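PDB 4DMO: N-hydroxyarylamine O-acetyltransferase from Bacillus cereus, which transfers acetyl groups to arylamines by means of a non-canonical catalytic triad, and probably also acetylates N-hydroxyarylamines on oxygen. Local coordinates for residues K221-D225 with G226-L230; S211-K215 with V216-V220; I144-T148 with G149-I153; E56-K59 with E60-V64; D20-S23 with F24-S28. All blocks are in the same frame, centred on the assembly; numbering follows the deposited sequence.

Contact 1. Residues K221-D225 with G226-L230; sequences KLTED and GHASL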
# COMPACT_ATOMS: atom_id res chain seq x y z
N LYS A 221 7.72 3.69 5.70
CA LYS A 221 7.71 4.51 4.51
C LYS A 221 9.03 4.42 3.78
O LYS A 221 10.09 4.46 4.41
CB LYS A 221 7.47 5.95 4.87
CG LYS A 221 7.12 6.77 3.67
CD LYS A 221 6.79 8.23 4.02
CE LYS A 221 7.98 9.01 4.50
NZ LYS A 221 9.00 9.09 3.45
N LEU A 222 8.97 4.33 2.46
CA LEU A 222 10.19 4.44 1.67
C LEU A 222 10.73 5.84 1.78
O LEU A 222 10.01 6.81 2.04
CB LEU A 222 9.95 4.08 0.21
CG LEU A 222 9.41 2.64 0.11
CD1 LEU A 222 9.37 2.23 -1.31
CD2 LEU A 222 10.23 1.64 0.93
N THR A 223 12.03 5.95 1.56
CA THR A 223 12.70 7.22 1.55
C THR A 223 13.55 7.29 0.31
O THR A 223 13.59 6.35 -0.48
CB THR A 223 13.58 7.36 2.80
OG1 THR A 223 14.57 6.33 2.79
CG2 THR A 223 12.75 7.25 4.10
N GLU A 224 14.22 8.43 0.14
CA GLU A 224 15.17 8.66 -0.96
C GLU A 224 16.16 7.52 -1.15
O GLU A 224 16.49 7.11 -2.27
CB GLU A 224 16.02 9.90 -0.63
CG GLU A 224 15.74 11.17 -1.44
CD GLU A 224 16.78 12.29 -1.19
OE1 GLU A 224 16.50 13.42 -1.65
OE2 GLU A 224 17.86 12.06 -0.54
N ASP A 225 16.70 7.06 -0.04
CA ASP A 225 17.86 6.19 -0.09
C ASP A 225 17.61 4.89 0.64
O ASP A 225 18.57 4.19 0.98
CB ASP A 225 19.08 6.90 0.51
CG ASP A 225 18.77 7.63 1.81
OD1 ASP A 225 19.42 8.66 2.09
OD2 ASP A 225 17.88 7.18 2.58
N GLY A 226 16.34 4.56 0.86
CA GLY A 226 15.99 3.30 1.50
C GLY A 226 14.57 3.26 2.07
O GLY A 226 13.59 3.27 1.31
N HIS A 227 14.47 3.19 3.40
CA HIS A 227 13.18 3.21 4.09
C HIS A 227 13.36 3.47 5.59
O HIS A 227 14.48 3.49 6.13
CB HIS A 227 12.45 1.91 3.86
CG HIS A 227 12.98 0.80 4.70
ND1 HIS A 227 12.51 0.53 5.97
CD2 HIS A 227 13.96 -0.10 4.46
CE1 HIS A 227 13.17 -0.49 6.47
NE2 HIS A 227 14.08 -0.87 5.58
N ALA A 228 12.24 3.74 6.26
CA ALA A 228 12.22 4.02 7.69
C ALA A 228 10.99 3.31 8.27
O ALA A 228 9.93 3.29 7.64
CB ALA A 228 12.15 5.49 7.92
N SER A 229 11.16 2.70 9.44
CA SER A 229 10.12 1.92 10.12
C SER A 229 10.06 2.29 11.59
O SER A 229 11.08 2.46 12.24
CB SER A 229 10.40 0.43 10.01
OG SER A 229 10.58 0.05 8.67
N LEU A 230 8.85 2.46 12.09
CA LEU A 230 8.65 2.85 13.49
C LEU A 230 7.64 1.94 14.17
O LEU A 230 6.64 1.53 13.57
CB LEU A 230 8.20 4.32 13.58
CG LEU A 230 7.92 4.90 14.97
CD1 LEU A 230 9.17 4.92 15.82
CD2 LEU A 230 7.31 6.29 14.88
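Leu222 and His227 sit across from each other as a non-hydrogen-bonded antiparallel pair, with CA atoms 4.0 Å apart and both side chains on one face of the sheet. From CB outward, Leu222 can be traced atom by atom. Its CB lies 3.9 Å from Gly226 O; chi1 of -59° sets CG anti to the carbonyl carbon, and the two methyls then diverge. CD2 leans over the partner strand and packs at 3.7 Å against His227 CB. Helix 27-37 covers the same side chain through Ala35 and Gln36.

On the other face, Thr223 CG2 approaches Ala228 CB to 4.2 Å. The backbone evidence for pairing is a reciprocal couple: Lys221 N donates to Ala228 O at 3.0 Å, and Ala228 N returns a bond to Lys221 O at 2.9 Å. Thr223 N donates to Gly226 O, 3.1 Å away, in a bond nearly straight at the hydrogen, yet it stands 61° out of that carbonyl plane, so the bond does not use a lone pair. The ammonium of Lys221 folds back onto its own strand, where NZ gives a bond to Leu222 O at 2.9 Å and a further one to Gln36 O. Asp225, in the turn, forms a salt bridge with Lys239.

The short strand segments run at 144° to each other, N to C, as the two arms of a beta hairpin. They are neighbours in the antiparallel sheet that runs from strand 40-41 through 218-223 and 226-231 to 242-247, probably the sheet of the third domain of arylamine N-acetyltransferases.

Contact 2. Residues S211-K215 with V216-V220; sequences SPFNK and VPLIV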
# COMPACT_ATOMS: atom_id res chain seq x y z
N SER A 211 -4.74 -10.84 13.34
CA SER A 211 -4.31 -9.73 12.49
C SER A 211 -2.99 -9.20 13.01
O SER A 211 -2.81 -9.02 14.21
CB SER A 211 -5.33 -8.59 12.46
OG SER A 211 -4.74 -7.39 11.97
N PRO A 212 -2.06 -8.92 12.10
CA PRO A 212 -0.75 -8.33 12.42
C PRO A 212 -0.82 -6.83 12.74
O PRO A 212 0.22 -6.29 13.12
CB PRO A 212 0.05 -8.55 11.12
CG PRO A 212 -0.94 -8.61 10.06
CD PRO A 212 -2.21 -9.19 10.66
N PHE A 213 -2.00 -6.19 12.65
CA PHE A 213 -2.06 -4.72 12.61
C PHE A 213 -2.94 -4.11 13.71
O PHE A 213 -3.16 -2.89 13.74
CB PHE A 213 -2.55 -4.23 11.21
CG PHE A 213 -1.63 -4.62 10.08
CD1 PHE A 213 -2.09 -5.37 9.02
CD2 PHE A 213 -0.29 -4.26 10.10
CE1 PHE A 213 -1.26 -5.75 8.00
CE2 PHE A 213 0.55 -4.63 9.07
CZ PHE A 213 0.07 -5.38 8.03
N ASN A 214 -3.45 -4.95 14.61
CA ASN A 214 -4.30 -4.42 15.65
C ASN A 214 -3.73 -4.58 17.06
O ASN A 214 -4.45 -4.47 18.03
CB ASN A 214 -5.71 -5.03 15.56
CG ASN A 214 -5.73 -6.53 15.75
OD1 ASN A 214 -4.71 -7.14 16.06
ND2 ASN A 214 -6.90 -7.13 15.57
N LYS A 215 -2.42 -4.81 17.18
CA LYS A 215 -1.77 -4.96 18.49
C LYS A 215 -0.93 -3.72 18.86
O LYS A 215 -1.18 -3.05 19.86
CB LYS A 215 -0.85 -6.19 18.50
CG LYS A 215 -1.41 -7.46 17.85
CD LYS A 215 -2.60 -8.02 18.62
CE LYS A 215 -2.85 -9.47 18.23
NZ LYS A 215 -3.15 -9.60 16.78
N VAL A 216 0.07 -3.42 18.04
CA VAL A 216 1.04 -2.37 18.33
C VAL A 216 1.18 -1.42 17.14
O VAL A 216 0.86 -1.81 16.02
CB VAL A 216 2.43 -2.98 18.64
CG1 VAL A 216 2.34 -3.91 19.84
CG2 VAL A 216 2.95 -3.73 17.46
N PRO A 217 1.66 -0.19 17.38
CA PRO A 217 1.89 0.73 16.25
C PRO A 217 2.90 0.18 15.27
O PRO A 217 3.92 -0.38 15.68
CB PRO A 217 2.47 1.96 16.92
CG PRO A 217 1.97 1.86 18.39
CD PRO A 217 2.00 0.41 18.67
N LEU A 218 2.60 0.36 13.99
CA LEU A 218 3.45 -0.06 12.90
C LEU A 218 3.39 1.04 11.82
O LEU A 218 2.32 1.36 11.30
CB LEU A 218 2.91 -1.37 12.37
CG LEU A 218 3.79 -2.28 11.54
CD1 LEU A 218 3.05 -3.62 11.37
CD2 LEU A 218 4.08 -1.67 10.20
N ILE A 219 4.53 1.65 11.51
CA ILE A 219 4.60 2.69 10.48
C ILE A 219 5.83 2.45 9.61
O ILE A 219 6.94 2.44 10.13
CB ILE A 219 4.75 4.10 11.05
CG1 ILE A 219 3.59 4.47 12.01
CG2 ILE A 219 4.80 5.10 9.91
CD1 ILE A 219 3.93 4.24 13.45
N VAL A 220 5.65 2.30 8.30
CA VAL A 220 6.80 2.21 7.40
C VAL A 220 6.61 3.14 6.19
O VAL A 220 5.49 3.37 5.73
CB VAL A 220 7.02 0.75 6.93
CG1 VAL A 220 5.81 0.21 6.31
CG2 VAL A 220 8.15 0.64 5.91
O HOH W 1 -0.22 -4.49 15.60
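Phe213 and Leu218 make the side-chain contact here, and the residues before it hold the backbone of Phe213 and cover one face of its ring. Ser211 OG accepts the N-H of Phe213 at 3.1 Å, an ST turn, and also bonds to Ile205 O. Pro212 next lays its CG 3.5 Å above the plane of the Phe213 ring, offset toward the rim. At Phe213 itself the ring presents its edge to Leu218, whose CD1 lies near the ring plane and 3.5 Å from CE2. Leu218 gets there because its CG is anti to the backbone N (chi1 -161°). Phe40 also meets this ring.

Asn214 follows, its ND2 bonded to Val206 O and His208 O. Its OD1 takes an in-plane bond from Lys215 NZ at 3.0 Å, and that ammonium has another bond to Glu209 O. The turn closes on a water that donates to Pro212 O at 3.1 Å and accepts from Lys215 N and from Val216 N, each at 2.7 Å.

Polar atoms thus shape this surface turn: one water satisfies three backbone groups, and the apolar contact between the two segments is one methyl, Leu218 CD1, at the edge of the Phe213 ring.

Contact 3. Residues I144-T148 with G149-I153; sequences IHSAT and GDYRI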
# COMPACT_ATOMS: atom_id res chain seq x y z
N ILE A 144 9.22 -6.87 -12.63
CA ILE A 144 9.41 -5.45 -12.35
C ILE A 144 10.51 -5.31 -11.29
O ILE A 144 10.46 -5.94 -10.23
CB ILE A 144 8.10 -4.77 -11.89
CG1 ILE A 144 7.07 -4.76 -13.03
CG2 ILE A 144 8.36 -3.34 -11.41
CD1 ILE A 144 7.48 -4.00 -14.24
N HIS A 145 11.52 -4.52 -11.63
CA HIS A 145 12.67 -4.29 -10.75
C HIS A 145 12.54 -2.94 -10.04
O HIS A 145 12.45 -1.91 -10.69
CB HIS A 145 13.97 -4.32 -11.56
CG HIS A 145 14.11 -5.51 -12.47
ND1 HIS A 145 14.85 -6.62 -12.13
CD2 HIS A 145 13.59 -5.75 -13.70
CE1 HIS A 145 14.79 -7.50 -13.12
NE2 HIS A 145 14.03 -7.00 -14.08
N SER A 146 12.56 -2.95 -8.72
CA SER A 146 12.45 -1.72 -7.96
C SER A 146 13.48 -1.77 -6.86
O SER A 146 14.09 -2.80 -6.63
CB SER A 146 11.03 -1.60 -7.39
OG SER A 146 11.02 -1.80 -5.98
N ALA A 147 13.70 -0.64 -6.18
CA ALA A 147 14.61 -0.62 -5.03
C ALA A 147 14.13 -1.47 -3.84
O ALA A 147 14.90 -1.74 -2.90
CB ALA A 147 14.83 0.80 -4.59
N THR A 148 12.85 -1.87 -3.84
CA THR A 148 12.38 -2.70 -2.72
C THR A 148 12.52 -4.21 -3.03
O THR A 148 12.40 -5.04 -2.13
CB THR A 148 10.92 -2.40 -2.35
OG1 THR A 148 10.03 -2.88 -3.38
CG2 THR A 148 10.73 -0.90 -2.15
N GLY A 149 12.79 -4.56 -4.28
CA GLY A 149 12.94 -5.96 -4.64
C GLY A 149 12.39 -6.24 -6.01
O GLY A 149 12.09 -5.29 -6.74
N ASP A 150 12.29 -7.52 -6.36
CA ASP A 150 11.76 -7.92 -7.68
C ASP A 150 10.31 -8.42 -7.56
O ASP A 150 10.00 -9.08 -6.58
CB ASP A 150 12.62 -9.03 -8.29
CG ASP A 150 13.93 -8.51 -8.87
OD1 ASP A 150 14.58 -7.65 -8.24
OD2 ASP A 150 14.29 -8.96 -9.99
N TYR A 151 9.46 -8.15 -8.55
CA TYR A 151 8.04 -8.51 -8.48
C TYR A 151 7.51 -9.03 -9.79
O TYR A 151 7.87 -8.51 -10.83
CB TYR A 151 7.20 -7.29 -8.07
CG TYR A 151 7.58 -6.74 -6.73
CD1 TYR A 151 8.64 -5.85 -6.60
CD2 TYR A 151 6.91 -7.14 -5.58
CE1 TYR A 151 9.00 -5.34 -5.36
CE2 TYR A 151 7.28 -6.65 -4.33
CZ TYR A 151 8.32 -5.74 -4.24
OH TYR A 151 8.70 -5.26 -3.01
N ARG A 152 6.66 -10.05 -9.73
CA ARG A 152 6.05 -10.59 -10.94
C ARG A 152 4.75 -11.28 -10.59
O ARG A 152 4.55 -11.78 -9.47
CB ARG A 152 7.00 -11.60 -11.63
CG ARG A 152 6.89 -13.02 -11.09
CD ARG A 152 7.93 -14.00 -11.66
NE ARG A 152 8.02 -15.23 -10.86
CZ ARG A 152 8.93 -16.20 -11.04
NH1 ARG A 152 9.84 -16.09 -12.00
NH2 ARG A 152 8.94 -17.27 -10.25
N ILE A 153 3.88 -11.35 -11.58
CA ILE A 153 2.60 -12.01 -11.39
C ILE A 153 2.62 -13.38 -12.06
O ILE A 153 3.20 -13.55 -13.12
CB ILE A 153 1.49 -11.19 -12.04
CG1 ILE A 153 1.29 -9.88 -11.25
CG2 ILE A 153 0.21 -12.01 -12.12
CD1 ILE A 153 0.28 -8.98 -11.86
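Tyr151 has Thr148 OG1, in the turn, and Ile144 O, on the partner strand, at its edge near the ring plane; Tyr131 and Met167 add packing from elsewhere. Two further flat groups, His145 and Asp150, cross with imidazole and carboxylate planes 85° apart, and ND1 of His145 is 3.2 Å from Asp150 OD2. That oxygen also has a salt bridge to Arg168. Asp150 packs on Trp182 as well, a residue of the pocket that holds the bound sulfonate ligand.

Thr148 OG1 sits between its own N and carbonyl carbon (chi1 71°), where the hydroxyl of Tyr151 donates to it at 2.8 Å. Ser146 OG accepts from Thr148 N at 2.8 Å, an ST turn within the type I turn from Ser146 to Gly149. Strand pairing is marked by Ile144 N to Tyr151 O at 2.8 Å and Tyr151 N to Ile144 O at 3.0 Å, then by Ser146 N to Gly149 O at 3.1 Å. In the return bond, Gly149 N lies 66° out of the plane of the Ser146 carbonyl.

Both Ser146 OG and Thr148 OG1 bond to Leu132 O. Donation thus runs one way, from Tyr151 to Thr148 and on to that carbonyl, a chain in which each bond probably strengthens the next.

Contact 4. Residues E56-K59 with E60-V64; sequences ENLK and EKILV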
# COMPACT_ATOMS: atom_id res chain seq x y z
N GLU A 56 -14.50 9.86 -0.11
CA GLU A 56 -14.50 11.07 0.72
C GLU A 56 -13.73 10.88 2.01
O GLU A 56 -12.89 11.70 2.34
CB GLU A 56 -15.92 11.54 1.03
CG GLU A 56 -16.53 12.36 -0.08
CD GLU A 56 -16.09 13.82 -0.02
OE1 GLU A 56 -16.75 14.59 0.72
OE2 GLU A 56 -15.10 14.20 -0.68
N ASN A 57 -14.01 9.80 2.74
CA ASN A 57 -13.27 9.53 3.96
C ASN A 57 -11.75 9.43 3.66
O ASN A 57 -10.90 9.91 4.41
CB ASN A 57 -13.79 8.27 4.64
CG ASN A 57 -15.16 8.48 5.28
OD1 ASN A 57 -15.57 9.61 5.46
ND2 ASN A 57 -15.83 7.41 5.67
N LEU A 58 -11.41 8.84 2.53
CA LEU A 58 -10.00 8.63 2.24
C LEU A 58 -9.31 9.93 1.79
O LEU A 58 -8.14 10.19 2.15
CB LEU A 58 -9.84 7.50 1.22
CG LEU A 58 -10.07 6.09 1.76
CD1 LEU A 58 -10.00 5.09 0.62
CD2 LEU A 58 -9.03 5.70 2.83
N LYS A 59 -10.01 10.74 0.99
CA LYS A 59 -9.50 12.06 0.60
C LYS A 59 -9.16 12.89 1.84
O LYS A 59 -8.13 13.55 1.89
CB LYS A 59 -10.53 12.80 -0.26
CG LYS A 59 -10.09 14.22 -0.63
CD LYS A 59 -10.99 14.84 -1.72
CE LYS A 59 -12.37 15.19 -1.19
NZ LYS A 59 -13.29 15.72 -2.25
N GLU A 60 -10.04 12.84 2.84
CA GLU A 60 -9.91 13.56 4.11
C GLU A 60 -8.77 13.02 4.97
O GLU A 60 -7.94 13.77 5.43
CB GLU A 60 -11.22 13.45 4.90
CG GLU A 60 -11.15 13.93 6.36
CD GLU A 60 -11.46 15.41 6.54
OE1 GLU A 60 -11.49 16.14 5.52
OE2 GLU A 60 -11.62 15.85 7.71
N LYS A 61 -8.75 11.70 5.19
CA LYS A 61 -7.70 11.11 6.01
C LYS A 61 -6.32 11.23 5.34
O LYS A 61 -5.36 11.76 5.93
CB LYS A 61 -8.02 9.63 6.34
CG LYS A 61 -6.97 9.01 7.27
CD LYS A 61 -6.98 7.49 7.34
CE LYS A 61 -5.93 6.98 8.33
NZ LYS A 61 -5.38 5.64 7.89
N ILE A 62 -6.22 10.78 4.09
CA ILE A 62 -4.93 10.64 3.44
C ILE A 62 -4.47 11.93 2.80
O ILE A 62 -3.31 12.30 2.92
CB ILE A 62 -4.96 9.54 2.29
CG1 ILE A 62 -5.48 8.20 2.79
CG2 ILE A 62 -3.58 9.33 1.70
CD1 ILE A 62 -4.51 7.46 3.63
N LEU A 63 -5.36 12.58 2.06
CA LEU A 63 -4.93 13.72 1.25
C LEU A 63 -5.01 15.04 2.03
O LEU A 63 -4.09 15.84 1.99
CB LEU A 63 -5.74 13.81 -0.05
CG LEU A 63 -5.84 12.52 -0.85
CD1 LEU A 63 -6.63 12.73 -2.12
CD2 LEU A 63 -4.45 11.96 -1.18
N VAL A 64 -6.10 15.23 2.75
CA VAL A 64 -6.29 16.47 3.49
C VAL A 64 -5.51 16.44 4.80
O VAL A 64 -4.72 17.33 5.07
CB VAL A 64 -7.79 16.76 3.76
CG1 VAL A 64 -7.95 18.02 4.62
CG2 VAL A 64 -8.57 16.90 2.45
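Lys59 O receives two backbone N-H groups, from Val64 at 2.8 Å and from Leu63 at 2.9 Å, and the angles at hydrogen rank them: 147° for Val64 N, but 129° for Leu63 N, a weak bond. Ahead of this fork the spacing is regular, with Glu60 N to Glu56 O at 3.1 Å, Lys61 N to Asn57 O at 2.9 Å and Ile62 N to Leu58 O at 2.8 Å. An i to i+5 bond following i to i+4 bonds marks a pi-type turn at the C-terminal end of helix 55-64, which belongs to the helical N-terminal part of the arylamine N-acetyltransferase fold.

Apolar contacts divide over two sides. Leu58 CD2 approaches Ile62 CG1 to 4.3 Å on the side packed against helix 71-84. Lys59 and Leu63 cross at about a right angle, with Lys59 CG 4.1 Å from Leu63 CD1, where helix 5-14 covers them both.

Among the charged groups, Lys59 has CG anti to its N (chi1 177°) and bends at chi3, bringing NZ to 2.8 Å from Glu56 OE2 in a salt bridge whose hydrogen bond is weak; Asp5 is a second anionic partner. Lys61 NZ instead leaves the helix for Glu73 and the carbonyl of Gly68.

Contact 5. Residues D20-S23 with F24-S28; sequences DTVS and FEDLS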
# COMPACT_ATOMS: atom_id res chain seq x y z
N ASP A 20 -3.80 17.53 -16.36
CA ASP A 20 -5.18 17.35 -16.83
C ASP A 20 -5.32 16.10 -17.70
O ASP A 20 -6.43 15.62 -17.93
CB ASP A 20 -5.70 18.58 -17.57
CG ASP A 20 -6.74 19.37 -16.77
OD1 ASP A 20 -7.55 18.74 -16.04
OD2 ASP A 20 -6.76 20.62 -16.87
N THR A 21 -4.19 15.59 -18.18
CA THR A 21 -4.16 14.29 -18.83
C THR A 21 -3.07 13.42 -18.21
O THR A 21 -1.89 13.74 -18.33
CB THR A 21 -3.89 14.41 -20.34
OG1 THR A 21 -4.99 15.07 -20.98
CG2 THR A 21 -3.73 13.04 -20.96
N VAL A 22 -3.46 12.32 -17.57
CA VAL A 22 -2.51 11.39 -16.96
C VAL A 22 -2.30 10.16 -17.86
O VAL A 22 -3.25 9.48 -18.24
CB VAL A 22 -3.00 10.92 -15.54
CG1 VAL A 22 -1.92 10.10 -14.80
CG2 VAL A 22 -3.42 12.11 -14.71
N SER A 23 -1.06 9.86 -18.19
CA SER A 23 -0.79 8.75 -19.09
C SER A 23 -0.32 7.54 -18.32
O SER A 23 0.01 7.63 -17.13
CB SER A 23 0.28 9.12 -20.12
OG SER A 23 1.58 9.18 -19.54
N PHE A 24 -0.27 6.41 -19.01
CA PHE A 24 0.22 5.17 -18.41
C PHE A 24 1.66 5.30 -17.98
O PHE A 24 2.06 4.86 -16.89
CB PHE A 24 0.10 4.02 -19.40
CG PHE A 24 0.58 2.73 -18.84
CD1 PHE A 24 -0.26 1.95 -18.08
CD2 PHE A 24 1.87 2.29 -19.06
CE1 PHE A 24 0.17 0.75 -17.54
CE2 PHE A 24 2.29 1.08 -18.51
CZ PHE A 24 1.42 0.32 -17.76
N GLU A 25 2.46 5.90 -18.85
CA GLU A 25 3.89 6.03 -18.61
C GLU A 25 4.18 6.86 -17.36
O GLU A 25 5.28 6.78 -16.80
CB GLU A 25 4.54 6.61 -19.87
CG GLU A 25 6.05 6.67 -19.84
CD GLU A 25 6.68 6.24 -21.15
OE1 GLU A 25 6.71 5.02 -21.41
OE2 GLU A 25 7.17 7.11 -21.91
N ASP A 26 3.17 7.65 -16.94
CA ASP A 26 3.21 8.48 -15.73
C ASP A 26 3.01 7.68 -14.42
O ASP A 26 3.38 8.14 -13.34
CB ASP A 26 2.09 9.54 -15.76
CG ASP A 26 2.30 10.62 -16.83
OD1 ASP A 26 3.45 10.89 -17.23
OD2 ASP A 26 1.28 11.23 -17.21
N LEU A 27 2.39 6.52 -14.52
CA LEU A 27 1.95 5.79 -13.33
C LEU A 27 3.09 5.41 -12.40
O LEU A 27 3.02 5.60 -11.18
CB LEU A 27 1.20 4.55 -13.77
CG LEU A 27 -0.09 4.90 -14.51
CD1 LEU A 27 -0.81 3.65 -14.87
CD2 LEU A 27 -0.97 5.81 -13.67
N SER A 28 4.16 4.91 -13.00
CA SER A 28 5.36 4.56 -12.27
C SER A 28 5.86 5.72 -11.41
O SER A 28 6.32 5.54 -10.28
CB SER A 28 6.45 4.15 -13.23
OG SER A 28 7.05 5.30 -13.82
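In the turn that leads into helix 27-37, Ser23 and Asp26, three residues apart, bond to each other in both directions. The stronger of these bonds is Ser23 N to Asp26 OD2, 2.9 Å long and almost straight at the hydrogen, although the donor approaches from 41° above the carboxylate plane. Asp26 can receive it because its CG is anti to the carbonyl carbon (chi1 -69°), which folds the carboxylate back toward the incoming chain. In the reverse direction Asp26 N reaches Ser23 O at 3.2 Å from well above the carbonyl plane (68° out of it). The same N-H has a weak, bent bond to Ser23 OG at 3.4 Å, so it is shared between two acceptors.

In the same turn Leu27 N bonds to Phe24 O at 2.9 Å, an i to i+3 bond. The carboxylate has a further charged partner, since Asp26 OD1 forms a salt bridge with Lys19; the two together probably favour the ionised form. Phe24 points its ring out of this turn to stack on His117 and to meet Tyr122, which joins this lead-in to strands 103-117 and 120-124. Carbon atoms of the neighbours brush the turn: Val22 CG1 lies 4.2 Å from Asp26 CB, and Leu27 CG lies 3.8 Å from the carbonyl oxygen Ser23 O.

In the fold
From the N terminus the order is contact 5, 4, 3, 2, 1. Each spans nine or ten consecutive residues, so they follow in series and none nest or cross. Contact 5 leads into helix 27-37, and contact 4 ends helix 55-64, with centres 22 Å apart. Contact 3 closes the edge hairpin of the larger sheet. Contact 2 leads from helix 195-207 into strand 218-223, and contact 1 turns that strand into 226-231; the two meet through a probable hydrogen bond, Leu230 N to Ile219 O at 2.7 Å. Contact 1 also touches contact 3, with Leu222 CD1 3.5 Å from Thr148 CG2, which brings the turn of the 144-153 hairpin against strand 218-223 of the other sheet.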